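Local coordinates for acyl-coenzyme A oxidase 3 (Yarrowia lipolytica, PDB 5YS9), which catalyses the FAD-dependent oxidation of acyl-CoA to trans-2-enoyl-CoA, passing the electrons to oxygen to give hydrogen peroxide, in peroxisomal fatty acid beta-oxidation, at residues 114-119 against 446-451; 407-412 against 459-464; 415-420 against 450-455. All coordinates share one frame; numbering follows the deposited sequence.

Contact 1 (114-119 against 446-451); sequences VDMGTR and ADWVVQ. With FAD (flavin-adenine dinucleotide), chain C.
Asp115 OD1, just ahead of the Met116 that meets Asp447, takes two backbone N-H groups. Thr118 N reaches it at 3.1 Å in a straight bond that comes from above the carboxylate plane, and Gly117 N adds a weak one. Thr118 OG1 donates to the other oxygen, Asp115 OD2, at 2.8 Å on the syn side, well out of the carboxylate plane. Arg88 forms a salt bridge with OD2 as well. Asp115 is thus the N-cap of helix 116-136, and Met116 is the first residue after it.

Met116 carries the contact. Its SD lies 3.7 Å from Asp447 CB, and its methyl CE touches the same carbon at 3.9 Å. SD also meets the edge of the Trp448 indole, near the ring plane, at 4.2 Å from CE3. A bend at chi3 (-130°) turns CE back onto Asp447. The Asp447 carboxylate turns elsewhere, and its OD1 accepts from Arg256 N. Gln451 CG lies over the rim of one face of the Trp448 ring.

The contact joins the start of helix 116-136, in the N-terminal domain, to helix 441-448 and the turn after it, in the C-alpha1 domain. Trp448 also packs between helices 300-330 and 391-428.

Contact 2 (407-412 against 459-464); sequences SSAGLK and NVLCLS. With FAD (flavin-adenine dinucleotide), chain C.
Leu461 packs on Ala409 and Lys412, one turn apart on helix 391-428. Its CB stands 4.1 Å from Ala409 CB, and the two backbones come close here, with CA atoms of Ala409 and Leu461 5.6 Å apart. Ala409 brings just its methyl to this approach.

Leu461 has CG anti to its carbonyl carbon (chi1 -64°). This sets the branch roughly across its own helix, and CD1 meets Lys412 CD at 3.7 Å. The two side chains cross at about a right angle, so the touch is confined to one methyl and one methylene.

Lys412 starts with CG anti to the backbone N (chi1 -174°) and then bends at chi2 (-91°). Beyond the bend the chain is fully extended. Its aliphatic middle lies against Leu461 while NZ is carried on to three main-chain oxygens of the loop and to Asn458 OD1.

Ser464 OG donates to Val460 O at 3.0 Å. Ser464 N reaches the same oxygen from the opposite face of its plane.

Other residues of 459-464 serve the cofactor. Val460 CG2 lies 3.5 Å from FAD N7A, and Leu463 CD1 lies 3.8 Å from FAD C2A. Asn459 CB comes near the adenosine ribose.

Between the two helices the contact is purely apolar. The polar work falls to the end of Lys412: four oxygens share its three N-H groups, which would probably favour the charged form and tie helix 391-428 to the loop and the start of helix 458-477.

Contact 3 (415-420 against 450-455); sequences TTWTCA and VQCTWE. With FAD (flavin-adenine dinucleotide), chain C.
Cys452 overlaps the five-membered ring of Trp417 obliquely. Its SG sits 4.3 Å from the centroid of that ring, 48° off the normal, in a sulfur-aromatic contact. The nearest ring atom is Trp417 CD1, 3.6 Å from SG. The pyrrole part of the indole is turned to the loop, and Trp417 NE1 donates to Gln428 OE1 of the second subunit.

The same sulfur packs on Thr416, with SG 3.8 Å from OG1. That hydroxyl lies between the backbone N and the carbonyl carbon (chi1 58°), where its single proton can serve Lys412 O or Ala413 O of its own helix, while Asn458 ND2 donates to it. The methyl CG2 of Thr416 is left for Gln451, whose CB it meets at 4.1 Å, the two side chains crossing at about a right angle.

Segment 450-455 is the connection between helices 441-448 and 458-477, in the C-alpha1 domain of the acyl-CoA oxidase fold. Helix 391-428 packs against one side of this connection, and the cofactor lies along another. Val450 O accepts from both Thr453 N, at 2.7 Å, and Trp454 N, which curls the backbone tightly there.

Trp454 presents its edge to the flavin: CE3 lies 3.6 Å from FAD C6, and C6 is in the plane of the indole. Val450 CG2 lies over the rim of one face of this ring, 3.3 Å above its plane. Thr453 approaches the ribityl chain with its backbone, O being 3.4 Å from FAD C4'.

In the fold
The three contacts lie along the connection from helix 441-448 to helix 458-477. Contact 3 lies about 11 Å from each of the other two, centre to centre, while contacts 1 and 2 are about 21 Å apart. Lys412 of contact 2 joins the loop to helix 391-428: its NZ is 2.7 Å from Gln451 O and 3.2 Å from Trp454 O. Trp448 of contact 1 bonds to the same helix, with NE1 2.9 Å from Thr416 O of contact 3. All three touch FAD. Val450, shared by contacts 1 and 3, and Trp454 meet the flavin end, whereas contact 2 meets the adenine end. The second subunit completes the FAD site with Arg331, Arg354 and Gln428.

Contact 1 (114-119 against 446-451)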
loop_
_atom_site.group_PDB
_atom_site.type_symbol
_atom_site.label_atom_id
_atom_site.label_comp_id
_atom_site.label_asym_id
_atom_site.label_seq_id
_atom_site.Cartn_x
_atom_site.Cartn_y
_atom_site.Cartn_z
ATOM N N VAL A 114 1.966 8.808 16.283
ATOM C CA VAL A 114 0.784 9.576 15.854
ATOM C C VAL A 114 1.011 10.864 15.072
ATOM O O VAL A 114 0.094 11.356 14.425
ATOM C CB VAL A 114 -0.085 9.900 17.045
ATOM C CG1 VAL A 114 -0.735 8.619 17.530
ATOM C CG2 VAL A 114 0.708 10.567 18.167
ATOM N N ASP A 115 2.226 11.393 15.056
ATOM C CA ASP A 115 2.517 12.582 14.229
ATOM C C ASP A 115 3.861 12.400 13.513
ATOM O O ASP A 115 4.905 12.709 14.026
ATOM C CB ASP A 115 2.462 13.842 15.129
ATOM C CG ASP A 115 2.521 15.120 14.342
ATOM O OD1 ASP A 115 2.744 14.991 13.127
ATOM O OD2 ASP A 115 2.377 16.228 14.933
ATOM N N MET A 116 3.832 11.846 12.324
ATOM C CA MET A 116 5.074 11.648 11.597
ATOM C C MET A 116 5.549 12.920 10.881
ATOM O O MET A 116 6.635 12.946 10.390
ATOM C CB MET A 116 4.914 10.518 10.616
ATOM C CG MET A 116 4.488 9.205 11.256
ATOM S SD MET A 116 4.507 7.762 10.151
ATOM C CE MET A 116 2.860 7.162 10.524
ATOM N N GLY A 117 4.728 13.967 10.813
ATOM C CA GLY A 117 5.109 15.198 10.179
ATOM C C GLY A 117 5.940 16.070 11.088
ATOM O O GLY A 117 7.030 16.487 10.729
ATOM N N THR A 118 5.428 16.361 12.271
ATOM C CA THR A 118 6.099 17.299 13.165
ATOM C C THR A 118 7.505 16.824 13.526
ATOM O O THR A 118 8.484 17.558 13.433
ATOM C CB THR A 118 5.260 17.532 14.419
ATOM O OG1 THR A 118 4.090 18.283 14.072
ATOM C CG2 THR A 118 6.056 18.333 15.457
ATOM N N ARG A 119 7.595 15.570 13.924
ATOM C CA ARG A 119 8.877 14.920 14.205
ATOM C C ARG A 119 9.937 15.210 13.131
ATOM O O ARG A 119 11.072 15.500 13.464
ATOM C CB ARG A 119 8.630 13.413 14.320
ATOM C CG ARG A 119 9.868 12.600 14.499
ATOM C CD ARG A 119 9.650 11.118 14.362
ATOM N NE ARG A 119 10.959 10.532 14.631
ATOM C CZ ARG A 119 11.292 9.249 14.540
ATOM N NH1 ARG A 119 10.391 8.352 14.204
ATOM N NH2 ARG A 119 12.564 8.869 14.779
ATOM N N ALA A 446 0.188 6.590 4.141
ATOM C CA ALA A 446 0.726 7.701 3.358
ATOM C C ALA A 446 1.914 8.321 4.018
ATOM O O ALA A 446 2.844 8.701 3.345
ATOM C CB ALA A 446 -0.346 8.772 3.170
ATOM N N ASP A 447 1.854 8.534 5.321
ATOM C CA ASP A 447 2.999 9.040 6.063
ATOM C C ASP A 447 4.180 8.074 6.167
ATOM O O ASP A 447 5.321 8.473 6.074
ATOM C CB ASP A 447 2.585 9.514 7.452
ATOM C CG ASP A 447 1.733 10.754 7.423
ATOM O OD1 ASP A 447 1.589 11.371 6.373
ATOM O OD2 ASP A 447 1.190 11.116 8.465
ATOM N N TRP A 448 3.896 6.804 6.401
ATOM C CA TRP A 448 4.949 5.815 6.602
ATOM C C TRP A 448 5.846 5.556 5.407
ATOM O O TRP A 448 7.027 5.348 5.547
ATOM C CB TRP A 448 4.401 4.485 7.121
ATOM C CG TRP A 448 5.496 3.475 7.315
ATOM C CD1 TRP A 448 5.823 2.476 6.479
ATOM C CD2 TRP A 448 6.460 3.455 8.358
ATOM N NE1 TRP A 448 6.903 1.805 6.943
ATOM C CE2 TRP A 448 7.317 2.386 8.106
ATOM C CE3 TRP A 448 6.663 4.221 9.499
ATOM C CZ2 TRP A 448 8.356 2.059 8.950
ATOM C CZ3 TRP A 448 7.691 3.895 10.331
ATOM C CH2 TRP A 448 8.528 2.833 10.056
ATOM N N VAL A 449 5.250 5.535 4.240
ATOM C CA VAL A 449 5.797 4.907 3.066
ATOM C C VAL A 449 7.133 5.501 2.589
ATOM O O VAL A 449 7.938 4.817 1.992
ATOM C CB VAL A 449 4.689 4.794 2.004
ATOM C CG1 VAL A 449 4.969 5.559 0.737
ATOM C CG2 VAL A 449 4.318 3.353 1.762
ATOM N N VAL A 450 7.361 6.770 2.868
ATOM C CA VAL A 450 8.593 7.421 2.483
ATOM C C VAL A 450 9.821 6.779 3.139
ATOM O O VAL A 450 10.906 6.869 2.614
ATOM C CB VAL A 450 8.532 8.947 2.721
ATOM C CG1 VAL A 450 8.235 9.270 4.169
ATOM C CG2 VAL A 450 9.805 9.616 2.260
ATOM N N GLN A 451 9.625 6.105 4.261
ATOM C CA GLN A 451 10.691 5.444 5.007
ATOM C C GLN A 451 11.400 4.417 4.138
ATOM O O GLN A 451 12.551 4.107 4.342
ATOM C CB GLN A 451 10.117 4.723 6.221
ATOM C CG GLN A 451 9.557 5.616 7.300
ATOM C CD GLN A 451 10.506 5.800 8.449
ATOM O OE1 GLN A 451 11.336 6.683 8.440
ATOM N NE2 GLN A 451 10.384 4.967 9.446
HETATM P PA FAD C . 16.940 7.290 -7.133
HETATM O O1A FAD C . 17.153 7.933 -8.450
HETATM O O2A FAD C . 18.090 6.968 -6.260
HETATM O O5B FAD C . 16.215 5.920 -7.440
HETATM C C5B FAD C . 14.972 5.911 -8.122
HETATM C C4B FAD C . 14.511 4.493 -8.391
HETATM O O4B FAD C . 15.480 3.822 -9.189
HETATM C C3B FAD C . 14.391 3.719 -7.106
HETATM O O3B FAD C . 13.259 2.875 -7.169
HETATM C C2B FAD C . 15.598 2.833 -7.081
HETATM O O2B FAD C . 15.244 1.581 -6.526
HETATM C C1B FAD C . 15.989 2.680 -8.528
HETATM N N9A FAD C . 17.461 2.591 -8.577
HETATM C C8A FAD C . 18.341 3.567 -8.322
HETATM N N7A FAD C . 19.599 3.112 -8.435
HETATM C C5A FAD C . 19.535 1.824 -8.763
HETATM C C6A FAD C . 20.496 0.746 -9.034
HETATM N N6A FAD C . 21.821 0.963 -8.979
HETATM N N1A FAD C . 20.003 -0.464 -9.338
HETATM C C2A FAD C . 18.688 -0.697 -9.395
HETATM N N3A FAD C . 17.766 0.231 -9.161
HETATM C C4A FAD C . 18.122 1.482 -8.850
HETATM N N1 FAD C . 16.887 14.461 0.991
HETATM C C2 FAD C . 17.636 15.318 1.700
HETATM O O2 FAD C . 18.833 15.420 1.444
HETATM N N3 FAD C . 17.155 16.066 2.680
HETATM C C4 FAD C . 15.888 16.020 3.027
HETATM O O4 FAD C . 15.473 16.732 3.932
HETATM C C4X FAD C . 14.994 15.115 2.305
HETATM N N5 FAD C . 13.706 15.034 2.610
HETATM C C5X FAD C . 12.912 14.208 1.925
HETATM C C6 FAD C . 11.585 14.165 2.270
HETATM C C7 FAD C . 10.729 13.338 1.597
HETATM C C7M FAD C . 9.288 13.310 2.012
HETATM C C8 FAD C . 11.242 12.491 0.500
HETATM C C8M FAD C . 10.326 11.571 -0.246
HETATM C C9 FAD C . 12.578 12.525 0.156
HETATM C C9A FAD C . 13.436 13.359 0.830
HETATM N N10 FAD C . 14.796 13.416 0.503
HETATM C C10 FAD C . 15.585 14.312 1.229
HETATM C "C1'" FAD C . 15.364 12.627 -0.589
HETATM C "C2'" FAD C . 15.560 11.145 -0.325
HETATM O "O2'" FAD C . 16.651 11.001 0.568
HETATM C "C3'" FAD C . 15.854 10.455 -1.656
HETATM O "O3'" FAD C . 14.667 10.547 -2.422
HETATM C "C4'" FAD C . 16.263 8.982 -1.638
HETATM O "O4'" FAD C . 17.340 8.722 -0.748
HETATM C "C5'" FAD C . 16.766 8.556 -2.997
HETATM O "O5'" FAD C . 15.716 8.618 -3.935
HETATM P P FAD C . 15.904 9.269 -5.364
HETATM O O1P FAD C . 14.744 10.160 -5.580
HETATM O O2P FAD C . 17.288 9.791 -5.467
HETATM O O3P FAD C . 15.761 8.024 -6.334
#

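Contact 2 (407-412 against 459-464)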
loop_
_atom_site.group_PDB
_atom_site.type_symbol
_atom_site.label_atom_id
_atom_site.label_comp_id
_atom_site.label_asym_id
_atom_site.label_seq_id
_atom_site.Cartn_x
_atom_site.Cartn_y
_atom_site.Cartn_z
ATOM N N SER A 407 24.351 -5.863 7.634
ATOM C CA SER A 407 23.121 -6.519 8.027
ATOM C C SER A 407 22.050 -5.494 8.310
ATOM O O SER A 407 20.876 -5.758 8.222
ATOM C CB SER A 407 23.372 -7.372 9.248
ATOM O OG SER A 407 23.306 -8.726 8.894
ATOM N N SER A 408 22.509 -4.317 8.675
ATOM C CA SER A 408 21.679 -3.177 8.967
ATOM C C SER A 408 20.873 -2.771 7.767
ATOM O O SER A 408 19.730 -2.401 7.892
ATOM C CB SER A 408 22.579 -2.011 9.298
ATOM O OG SER A 408 22.379 -1.612 10.615
ATOM N N ALA A 409 21.485 -2.821 6.602
ATOM C CA ALA A 409 20.806 -2.390 5.411
ATOM C C ALA A 409 19.596 -3.250 5.150
ATOM O O ALA A 409 18.538 -2.733 4.874
ATOM C CB ALA A 409 21.745 -2.430 4.227
ATOM N N GLY A 410 19.730 -4.558 5.290
ATOM C CA GLY A 410 18.599 -5.442 5.036
ATOM C C GLY A 410 17.466 -5.292 6.029
ATOM O O GLY A 410 16.297 -5.249 5.657
ATOM N N LEU A 411 17.825 -5.202 7.299
ATOM C CA LEU A 411 16.852 -5.003 8.351
ATOM C C LEU A 411 16.045 -3.705 8.171
ATOM O O LEU A 411 14.829 -3.725 8.299
ATOM C CB LEU A 411 17.546 -4.980 9.697
ATOM C CG LEU A 411 17.546 -6.204 10.631
ATOM C CD1 LEU A 411 17.102 -7.506 10.069
ATOM C CD2 LEU A 411 18.936 -6.380 11.236
ATOM N N LYS A 412 16.724 -2.597 7.900
ATOM C CA LYS A 412 16.045 -1.354 7.546
ATOM C C LYS A 412 15.073 -1.571 6.373
ATOM O O LYS A 412 13.911 -1.205 6.482
ATOM C CB LYS A 412 17.029 -0.221 7.199
ATOM C CG LYS A 412 16.330 1.107 6.969
ATOM C CD LYS A 412 15.949 1.346 5.514
ATOM C CE LYS A 412 15.307 2.702 5.357
ATOM N NZ LYS A 412 14.968 2.974 3.939
ATOM N N ASN A 459 15.387 -0.904 -2.277
ATOM C CA ASN A 459 15.837 -1.795 -3.330
ATOM C C ASN A 459 17.325 -1.630 -3.541
ATOM O O ASN A 459 18.032 -2.630 -3.726
ATOM C CB ASN A 459 15.053 -1.587 -4.657
ATOM C CG ASN A 459 13.657 -2.193 -4.598
ATOM O OD1 ASN A 459 13.515 -3.409 -4.647
ATOM N ND2 ASN A 459 12.633 -1.360 -4.432
ATOM N N VAL A 460 17.805 -0.387 -3.473
ATOM C CA VAL A 460 19.226 -0.136 -3.609
ATOM C C VAL A 460 19.989 -0.700 -2.413
ATOM O O VAL A 460 21.052 -1.260 -2.607
ATOM C CB VAL A 460 19.549 1.360 -3.835
ATOM C CG1 VAL A 460 21.047 1.635 -3.690
ATOM C CG2 VAL A 460 19.089 1.779 -5.237
ATOM N N LEU A 461 19.467 -0.564 -1.200
ATOM C CA LEU A 461 20.121 -1.191 -0.031
ATOM C C LEU A 461 20.180 -2.724 -0.150
ATOM O O LEU A 461 21.216 -3.318 0.138
ATOM C CB LEU A 461 19.436 -0.815 1.279
ATOM C CG LEU A 461 19.480 0.654 1.681
ATOM C CD1 LEU A 461 18.594 0.900 2.903
ATOM C CD2 LEU A 461 20.899 1.121 1.973
ATOM N N CYS A 462 19.085 -3.347 -0.592
ATOM C CA CYS A 462 19.037 -4.798 -0.723
ATOM C C CYS A 462 20.044 -5.328 -1.761
ATOM O O CYS A 462 20.684 -6.361 -1.534
ATOM C CB CYS A 462 17.613 -5.297 -1.043
ATOM S SG CYS A 462 16.404 -5.184 0.318
ATOM N N LEU A 463 20.183 -4.634 -2.879
ATOM C CA LEU A 463 21.154 -5.033 -3.907
ATOM C C LEU A 463 22.617 -4.841 -3.467
ATOM O O LEU A 463 23.458 -5.632 -3.855
ATOM C CB LEU A 463 20.915 -4.304 -5.228
ATOM C CG LEU A 463 19.580 -4.581 -5.920
ATOM C CD1 LEU A 463 19.434 -3.707 -7.168
ATOM C CD2 LEU A 463 19.355 -6.038 -6.298
ATOM N N SER A 464 22.907 -3.808 -2.676
ATOM C CA SER A 464 24.233 -3.605 -2.122
ATOM C C SER A 464 24.549 -4.641 -1.114
ATOM O O SER A 464 25.651 -5.155 -1.091
ATOM C CB SER A 464 24.363 -2.280 -1.399
ATOM O OG SER A 464 24.085 -1.259 -2.293
HETATM P PA FAD C . 16.940 7.290 -7.133
HETATM O O1A FAD C . 17.153 7.933 -8.450
HETATM O O2A FAD C . 18.090 6.968 -6.260
HETATM O O5B FAD C . 16.215 5.920 -7.440
HETATM C C5B FAD C . 14.972 5.911 -8.122
HETATM C C4B FAD C . 14.511 4.493 -8.391
HETATM O O4B FAD C . 15.480 3.822 -9.189
HETATM C C3B FAD C . 14.391 3.719 -7.106
HETATM O O3B FAD C . 13.259 2.875 -7.169
HETATM C C2B FAD C . 15.598 2.833 -7.081
HETATM O O2B FAD C . 15.244 1.581 -6.526
HETATM C C1B FAD C . 15.989 2.680 -8.528
HETATM N N9A FAD C . 17.461 2.591 -8.577
HETATM C C8A FAD C . 18.341 3.567 -8.322
HETATM N N7A FAD C . 19.599 3.112 -8.435
HETATM C C5A FAD C . 19.535 1.824 -8.763
HETATM C C6A FAD C . 20.496 0.746 -9.034
HETATM N N6A FAD C . 21.821 0.963 -8.979
HETATM N N1A FAD C . 20.003 -0.464 -9.338
HETATM C C2A FAD C . 18.688 -0.697 -9.395
HETATM N N3A FAD C . 17.766 0.231 -9.161
HETATM C C4A FAD C . 18.122 1.482 -8.850
HETATM N N1 FAD C . 16.887 14.461 0.991
HETATM C C2 FAD C . 17.636 15.318 1.700
HETATM O O2 FAD C . 18.833 15.420 1.444
HETATM N N3 FAD C . 17.155 16.066 2.680
HETATM C C4 FAD C . 15.888 16.020 3.027
HETATM O O4 FAD C . 15.473 16.732 3.932
HETATM C C4X FAD C . 14.994 15.115 2.305
HETATM N N5 FAD C . 13.706 15.034 2.610
HETATM C C5X FAD C . 12.912 14.208 1.925
HETATM C C6 FAD C . 11.585 14.165 2.270
HETATM C C7 FAD C . 10.729 13.338 1.597
HETATM C C7M FAD C . 9.288 13.310 2.012
HETATM C C8 FAD C . 11.242 12.491 0.500
HETATM C C8M FAD C . 10.326 11.571 -0.246
HETATM C C9 FAD C . 12.578 12.525 0.156
HETATM C C9A FAD C . 13.436 13.359 0.830
HETATM N N10 FAD C . 14.796 13.416 0.503
HETATM C C10 FAD C . 15.585 14.312 1.229
HETATM C "C1'" FAD C . 15.364 12.627 -0.589
HETATM C "C2'" FAD C . 15.560 11.145 -0.325
HETATM O "O2'" FAD C . 16.651 11.001 0.568
HETATM C "C3'" FAD C . 15.854 10.455 -1.656
HETATM O "O3'" FAD C . 14.667 10.547 -2.422
HETATM C "C4'" FAD C . 16.263 8.982 -1.638
HETATM O "O4'" FAD C . 17.340 8.722 -0.748
HETATM C "C5'" FAD C . 16.766 8.556 -2.997
HETATM O "O5'" FAD C . 15.716 8.618 -3.935
HETATM P P FAD C . 15.904 9.269 -5.364
HETATM O O1P FAD C . 14.744 10.160 -5.580
HETATM O O2P FAD C . 17.288 9.791 -5.467
HETATM O O3P FAD C . 15.761 8.024 -6.334
#

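Contact 3 (415-420 against 450-455)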
loop_
_atom_site.group_PDB
_atom_site.type_symbol
_atom_site.label_atom_id
_atom_site.label_comp_id
_atom_site.label_asym_id
_atom_site.label_seq_id
_atom_site.Cartn_x
_atom_site.Cartn_y
_atom_site.Cartn_z
ATOM N N THR A 415 12.066 -4.269 7.368
ATOM C CA THR A 415 11.219 -3.850 8.452
ATOM C C THR A 415 10.418 -2.612 8.023
ATOM O O THR A 415 9.286 -2.424 8.434
ATOM C CB THR A 415 11.962 -3.631 9.821
ATOM O OG1 THR A 415 12.946 -2.579 9.745
ATOM C CG2 THR A 415 12.594 -4.898 10.310
ATOM N N THR A 416 10.985 -1.757 7.189
ATOM C CA THR A 416 10.185 -0.646 6.691
ATOM C C THR A 416 9.092 -1.134 5.748
ATOM O O THR A 416 7.930 -0.775 5.955
ATOM C CB THR A 416 11.009 0.525 6.142
ATOM O OG1 THR A 416 11.867 0.117 5.072
ATOM C CG2 THR A 416 11.810 1.103 7.269
ATOM N N TRP A 417 9.434 -1.965 4.763
ATOM C CA TRP A 417 8.410 -2.571 3.907
ATOM C C TRP A 417 7.346 -3.367 4.687
ATOM O O TRP A 417 6.151 -3.284 4.387
ATOM C CB TRP A 417 9.013 -3.507 2.865
ATOM C CG TRP A 417 9.514 -2.896 1.614
ATOM C CD1 TRP A 417 8.984 -1.817 0.906
ATOM C CD2 TRP A 417 10.628 -3.340 0.876
ATOM N NE1 TRP A 417 9.730 -1.579 -0.215
ATOM C CE2 TRP A 417 10.732 -2.514 -0.276
ATOM C CE3 TRP A 417 11.561 -4.370 1.061
ATOM C CZ2 TRP A 417 11.736 -2.691 -1.232
ATOM C CZ3 TRP A 417 12.561 -4.545 0.091
ATOM C CH2 TRP A 417 12.635 -3.702 -1.028
ATOM N N THR A 418 7.788 -4.139 5.667
ATOM C CA THR A 418 6.889 -4.915 6.465
ATOM C C THR A 418 5.910 -4.025 7.248
ATOM O O THR A 418 4.723 -4.333 7.271
ATOM C CB THR A 418 7.650 -5.876 7.391
ATOM O OG1 THR A 418 8.273 -6.881 6.584
ATOM C CG2 THR A 418 6.679 -6.586 8.330
ATOM N N CYS A 419 6.399 -2.926 7.839
ATOM C CA CYS A 419 5.542 -1.995 8.527
ATOM C C CYS A 419 4.446 -1.464 7.577
ATOM O O CYS A 419 3.283 -1.375 7.962
ATOM C CB CYS A 419 6.338 -0.837 9.204
ATOM S SG CYS A 419 5.283 0.426 10.020
ATOM N N ALA A 420 4.833 -1.130 6.349
ATOM C CA ALA A 420 3.879 -0.719 5.327
ATOM C C ALA A 420 2.854 -1.800 5.099
ATOM O O ALA A 420 1.674 -1.524 5.073
ATOM C CB ALA A 420 4.582 -0.324 4.021
ATOM N N VAL A 450 7.361 6.770 2.868
ATOM C CA VAL A 450 8.593 7.421 2.483
ATOM C C VAL A 450 9.821 6.779 3.139
ATOM O O VAL A 450 10.906 6.869 2.614
ATOM C CB VAL A 450 8.532 8.947 2.721
ATOM C CG1 VAL A 450 8.235 9.270 4.169
ATOM C CG2 VAL A 450 9.805 9.616 2.260
ATOM N N GLN A 451 9.625 6.105 4.261
ATOM C CA GLN A 451 10.691 5.444 5.007
ATOM C C GLN A 451 11.400 4.417 4.138
ATOM O O GLN A 451 12.551 4.107 4.342
ATOM C CB GLN A 451 10.117 4.723 6.221
ATOM C CG GLN A 451 9.557 5.616 7.300
ATOM C CD GLN A 451 10.506 5.800 8.449
ATOM O OE1 GLN A 451 11.336 6.683 8.440
ATOM N NE2 GLN A 451 10.384 4.967 9.446
ATOM N N CYS A 452 10.664 3.823 3.224
ATOM C CA CYS A 452 11.228 2.968 2.203
ATOM C C CYS A 452 12.107 3.664 1.173
ATOM O O CYS A 452 12.932 3.029 0.559
ATOM C CB CYS A 452 10.142 2.147 1.530
ATOM S SG CYS A 452 9.110 1.265 2.693
ATOM N N THR A 453 11.863 4.938 0.913
ATOM C CA THR A 453 12.610 5.641 -0.117
ATOM C C THR A 453 13.819 6.419 0.403
ATOM O O THR A 453 14.893 6.304 -0.131
ATOM C CB THR A 453 11.661 6.531 -0.955
ATOM O OG1 THR A 453 10.862 5.696 -1.790
ATOM C CG2 THR A 453 12.410 7.470 -1.840
ATOM N N TRP A 454 13.606 7.209 1.442
ATOM C CA TRP A 454 14.661 7.985 2.078
ATOM C C TRP A 454 15.532 7.184 3.035
ATOM O O TRP A 454 15.180 6.098 3.431
ATOM C CB TRP A 454 14.092 9.241 2.732
ATOM C CG TRP A 454 13.340 9.049 4.003
ATOM C CD1 TRP A 454 13.388 7.988 4.820
ATOM C CD2 TRP A 454 12.441 9.979 4.605
ATOM N NE1 TRP A 454 12.576 8.177 5.894
ATOM C CE2 TRP A 454 11.980 9.399 5.788
ATOM C CE3 TRP A 454 11.975 11.246 4.253
ATOM C CZ2 TRP A 454 11.076 10.034 6.623
ATOM C CZ3 TRP A 454 11.083 11.872 5.082
ATOM C CH2 TRP A 454 10.640 11.267 6.252
ATOM N N GLU A 455 16.683 7.722 3.392
ATOM C CA GLU A 455 17.620 7.004 4.237
ATOM C C GLU A 455 18.034 5.728 3.551
ATOM O O GLU A 455 18.222 4.708 4.178
ATOM C CB GLU A 455 17.011 6.680 5.590
ATOM C CG GLU A 455 16.774 7.883 6.481
ATOM C CD GLU A 455 18.047 8.531 6.979
ATOM O OE1 GLU A 455 19.049 7.837 7.153
ATOM O OE2 GLU A 455 18.036 9.743 7.212
HETATM P PA FAD C . 16.940 7.290 -7.133
HETATM O O1A FAD C . 17.153 7.933 -8.450
HETATM O O2A FAD C . 18.090 6.968 -6.260
HETATM O O5B FAD C . 16.215 5.920 -7.440
HETATM C C5B FAD C . 14.972 5.911 -8.122
HETATM C C4B FAD C . 14.511 4.493 -8.391
HETATM O O4B FAD C . 15.480 3.822 -9.189
HETATM C C3B FAD C . 14.391 3.719 -7.106
HETATM O O3B FAD C . 13.259 2.875 -7.169
HETATM C C2B FAD C . 15.598 2.833 -7.081
HETATM O O2B FAD C . 15.244 1.581 -6.526
HETATM C C1B FAD C . 15.989 2.680 -8.528
HETATM N N9A FAD C . 17.461 2.591 -8.577
HETATM C C8A FAD C . 18.341 3.567 -8.322
HETATM N N7A FAD C . 19.599 3.112 -8.435
HETATM C C5A FAD C . 19.535 1.824 -8.763
HETATM C C6A FAD C . 20.496 0.746 -9.034
HETATM N N6A FAD C . 21.821 0.963 -8.979
HETATM N N1A FAD C . 20.003 -0.464 -9.338
HETATM C C2A FAD C . 18.688 -0.697 -9.395
HETATM N N3A FAD C . 17.766 0.231 -9.161
HETATM C C4A FAD C . 18.122 1.482 -8.850
HETATM N N1 FAD C . 16.887 14.461 0.991
HETATM C C2 FAD C . 17.636 15.318 1.700
HETATM O O2 FAD C . 18.833 15.420 1.444
HETATM N N3 FAD C . 17.155 16.066 2.680
HETATM C C4 FAD C . 15.888 16.020 3.027
HETATM O O4 FAD C . 15.473 16.732 3.932
HETATM C C4X FAD C . 14.994 15.115 2.305
HETATM N N5 FAD C . 13.706 15.034 2.610
HETATM C C5X FAD C . 12.912 14.208 1.925
HETATM C C6 FAD C . 11.585 14.165 2.270
HETATM C C7 FAD C . 10.729 13.338 1.597
HETATM C C7M FAD C . 9.288 13.310 2.012
HETATM C C8 FAD C . 11.242 12.491 0.500
HETATM C C8M FAD C . 10.326 11.571 -0.246
HETATM C C9 FAD C . 12.578 12.525 0.156
HETATM C C9A FAD C . 13.436 13.359 0.830
HETATM N N10 FAD C . 14.796 13.416 0.503
HETATM C C10 FAD C . 15.585 14.312 1.229
HETATM C "C1'" FAD C . 15.364 12.627 -0.589
HETATM C "C2'" FAD C . 15.560 11.145 -0.325
HETATM O "O2'" FAD C . 16.651 11.001 0.568
HETATM C "C3'" FAD C . 15.854 10.455 -1.656
HETATM O "O3'" FAD C . 14.667 10.547 -2.422
HETATM C "C4'" FAD C . 16.263 8.982 -1.638
HETATM O "O4'" FAD C . 17.340 8.722 -0.748
HETATM C "C5'" FAD C . 16.766 8.556 -2.997
HETATM O "O5'" FAD C . 15.716 8.618 -3.935
HETATM P P FAD C . 15.904 9.269 -5.364
HETATM O O1P FAD C . 14.744 10.160 -5.580
HETATM O O2P FAD C . 17.288 9.791 -5.467
HETATM O O3P FAD C . 15.761 8.024 -6.334
#